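Local coordinates for protein endo-1,3-beta-glucanase, family GH16 (Zobellia galactanivorans, PDB 4CTE) that probably hydrolyses internal beta-1,3-glucosidic bonds of laminarin-type glucans through its family 16 glycoside hydrolase domain, the part present here, at residues I86-G91 / D117-I122. The protein carries 1 engineered substitution. Sequence-based numbering, arbitrary orientation.
Sequences IALPSG and DIMSRI. Engineered in segment 117-122: S120 (natural residue Glu). With GS1 (1-thio-beta-D-glucopyranose), chain C.
I86 faces M119 and L88 faces R121 with their CA atoms 9.6 and 8.8 Å apart, so side chains rather than backbone hydrogen bonds bridge the two segments. Strand 80-87 runs out after A87 into the loop 88-91; opposite it, the chain turns a corner at I118, where I118 and M119 together face F98 as a classic beta bulge. Bent at chi2 and chi3, the flexible M119 chain brings its methyl CE tip to tip against L88 CD2 (3.9 Å) and I86 CD1 (4.1 Å). Branched I86 and L88 suit this buried place, with Y159 touching all three side chains. The contact joins the two facing sheets of the GH16 jelly-roll sandwich. On the other side of its strand, the engineered S120 (Glu in nature) looks into the sugar cleft, its CB 3.4 Å from GS1 O6. R121, with CG anti to its N (chi1 179°) and extended to NE, runs alongside L88 in the opposite direction, its CD 3.7 Å from L88 CD1. Its length carries the guanidinium to S90, whose small hydroxyl sits in the plane of that group, at its NH1/NH2 end: OG accepts from NH2 (2.8 Å, 146°) and NH1 (2.9 Å), while NE binds the A125 carbonyl. A leucine in place of R121 would probably leave S90 OG and the A125 carbonyl without these donors.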
loop_
_atom_site.group_PDB
_atom_site.type_symbol
_atom_site.label_atom_id
_atom_site.label_comp_id
_atom_site.label_asym_id
_atom_site.label_seq_id
_atom_site.Cartn_x
_atom_site.Cartn_y
_atom_site.Cartn_z
ATOM N N ILE A 86 11.385 0.795 0.967
ATOM C CA ILE A 86 10.720 1.162 2.205
ATOM C C ILE A 86 11.385 0.524 3.438
ATOM O O ILE A 86 11.828 -0.643 3.402
ATOM C CB ILE A 86 9.223 0.761 2.181
ATOM C CG1 ILE A 86 8.479 1.308 0.950
ATOM C CG2 ILE A 86 8.497 1.254 3.455
ATOM C CD1 ILE A 86 7.163 0.638 0.666
ATOM N N ALA A 87 11.467 1.327 4.496
ATOM C CA ALA A 87 11.964 0.969 5.800
ATOM C C ALA A 87 10.758 1.144 6.774
ATOM O O ALA A 87 10.095 2.202 6.779
ATOM C CB ALA A 87 13.163 1.831 6.194
ATOM N N LEU A 88 10.485 0.131 7.588
ATOM C CA LEU A 88 9.303 0.155 8.447
ATOM C C LEU A 88 9.569 0.257 9.930
ATOM O O LEU A 88 10.512 -0.364 10.396
ATOM C CB LEU A 88 8.492 -1.120 8.130
ATOM C CG LEU A 88 7.932 -1.290 6.704
ATOM C CD1 LEU A 88 7.335 -2.678 6.535
ATOM C CD2 LEU A 88 6.901 -0.197 6.406
ATOM N N PRO A 89 8.685 0.984 10.704
ATOM C CA PRO A 89 8.855 1.031 12.155
ATOM C C PRO A 89 8.185 -0.206 12.717
ATOM O O PRO A 89 7.394 -0.817 11.988
ATOM C CB PRO A 89 8.055 2.264 12.556
ATOM C CG PRO A 89 6.946 2.361 11.529
ATOM C CD PRO A 89 7.486 1.744 10.269
ATOM N N SER A 90 8.460 -0.573 13.968
ATOM C CA SER A 90 7.852 -1.740 14.528
ATOM C C SER A 90 7.125 -1.335 15.796
ATOM O O SER A 90 7.632 -0.577 16.630
ATOM C CB SER A 90 8.878 -2.863 14.790
ATOM O OG SER A 90 9.208 -3.536 13.575
ATOM N N GLY A 91 5.908 -1.798 15.908
ATOM C CA GLY A 91 5.130 -1.512 17.116
ATOM C C GLY A 91 3.778 -2.091 16.914
ATOM O O GLY A 91 3.219 -2.056 15.829
ATOM N N ASP A 117 -2.084 -5.346 -3.223
ATOM C CA ASP A 117 -1.277 -5.040 -2.022
ATOM C C ASP A 117 0.125 -5.533 -2.324
ATOM O O ASP A 117 0.380 -6.762 -2.292
ATOM C CB ASP A 117 -1.864 -5.697 -0.752
ATOM C CG ASP A 117 -3.303 -5.279 -0.500
ATOM O OD1 ASP A 117 -3.700 -4.149 -0.873
ATOM O OD2 ASP A 117 -4.068 -6.078 0.073
ATOM N N ILE A 118 1.019 -4.609 -2.648
ATOM C CA ILE A 118 2.408 -4.966 -2.975
ATOM C C ILE A 118 3.115 -5.381 -1.694
ATOM O O ILE A 118 3.792 -6.441 -1.650
ATOM C CB ILE A 118 3.157 -3.836 -3.741
ATOM C CG1 ILE A 118 2.386 -3.491 -5.049
ATOM C CG2 ILE A 118 4.610 -4.238 -3.990
ATOM C CD1 ILE A 118 2.842 -2.258 -5.796
ATOM N N MET A 119 2.916 -4.565 -0.659
ATOM C CA MET A 119 3.442 -4.842 0.661
ATOM C C MET A 119 2.452 -4.384 1.690
ATOM O O MET A 119 1.984 -3.230 1.622
ATOM C CB MET A 119 4.786 -4.116 0.880
ATOM C CG MET A 119 5.464 -4.320 2.237
ATOM S SD MET A 119 4.757 -3.433 3.658
ATOM C CE MET A 119 5.081 -1.699 3.259
ATOM N N SER A 120 2.146 -5.270 2.637
ATOM C CA SER A 120 1.486 -4.839 3.891
ATOM C C SER A 120 2.124 -5.623 5.036
ATOM O O SER A 120 2.692 -6.726 4.847
ATOM C CB SER A 120 -0.033 -4.974 3.862
ATOM O OG SER A 120 -0.379 -6.333 3.679
ATOM N N ARG A 121 2.096 -5.017 6.222
ATOM C CA ARG A 121 2.674 -5.606 7.400
ATOM C C ARG A 121 1.818 -5.203 8.600
ATOM O O ARG A 121 1.221 -4.124 8.613
ATOM C CB ARG A 121 4.145 -5.137 7.602
ATOM C CG ARG A 121 4.806 -5.713 8.855
ATOM C CD ARG A 121 6.142 -5.076 9.088
ATOM N NE ARG A 121 6.747 -5.657 10.295
ATOM C CZ ARG A 121 7.513 -5.001 11.175
ATOM N NH1 ARG A 121 7.778 -3.682 11.060
ATOM N NH2 ARG A 121 8.003 -5.683 12.199
ATOM N N ILE A 122 1.754 -6.064 9.609
ATOM C CA ILE A 122 1.081 -5.659 10.832
ATOM C C ILE A 122 2.003 -5.827 12.041
ATOM O O ILE A 122 2.842 -6.786 12.103
ATOM C CB ILE A 122 -0.271 -6.419 11.095
ATOM C CG1 ILE A 122 -0.083 -7.958 11.083
ATOM C CG2 ILE A 122 -1.360 -5.956 10.115
ATOM C CD1 ILE A 122 -1.228 -8.747 11.716
HETATM C C1 GS1 C . -6.488 -5.550 3.506
HETATM S S1 GS1 C . -6.610 -6.585 4.928
HETATM C C2 GS1 C . -7.788 -4.781 3.379
HETATM O O2 GS1 C . -8.953 -5.579 3.157
HETATM C C3 GS1 C . -7.568 -4.042 2.122
HETATM C C4 GS1 C . -6.554 -3.048 2.548
HETATM O O4 GS1 C . -6.638 -2.058 1.560
HETATM C C5 GS1 C . -5.261 -3.828 2.517
HETATM O O5 GS1 C . -5.362 -4.671 3.676
HETATM C C6 GS1 C . -4.029 -2.922 2.464
HETATM O O6 GS1 C . -3.038 -3.563 3.254
#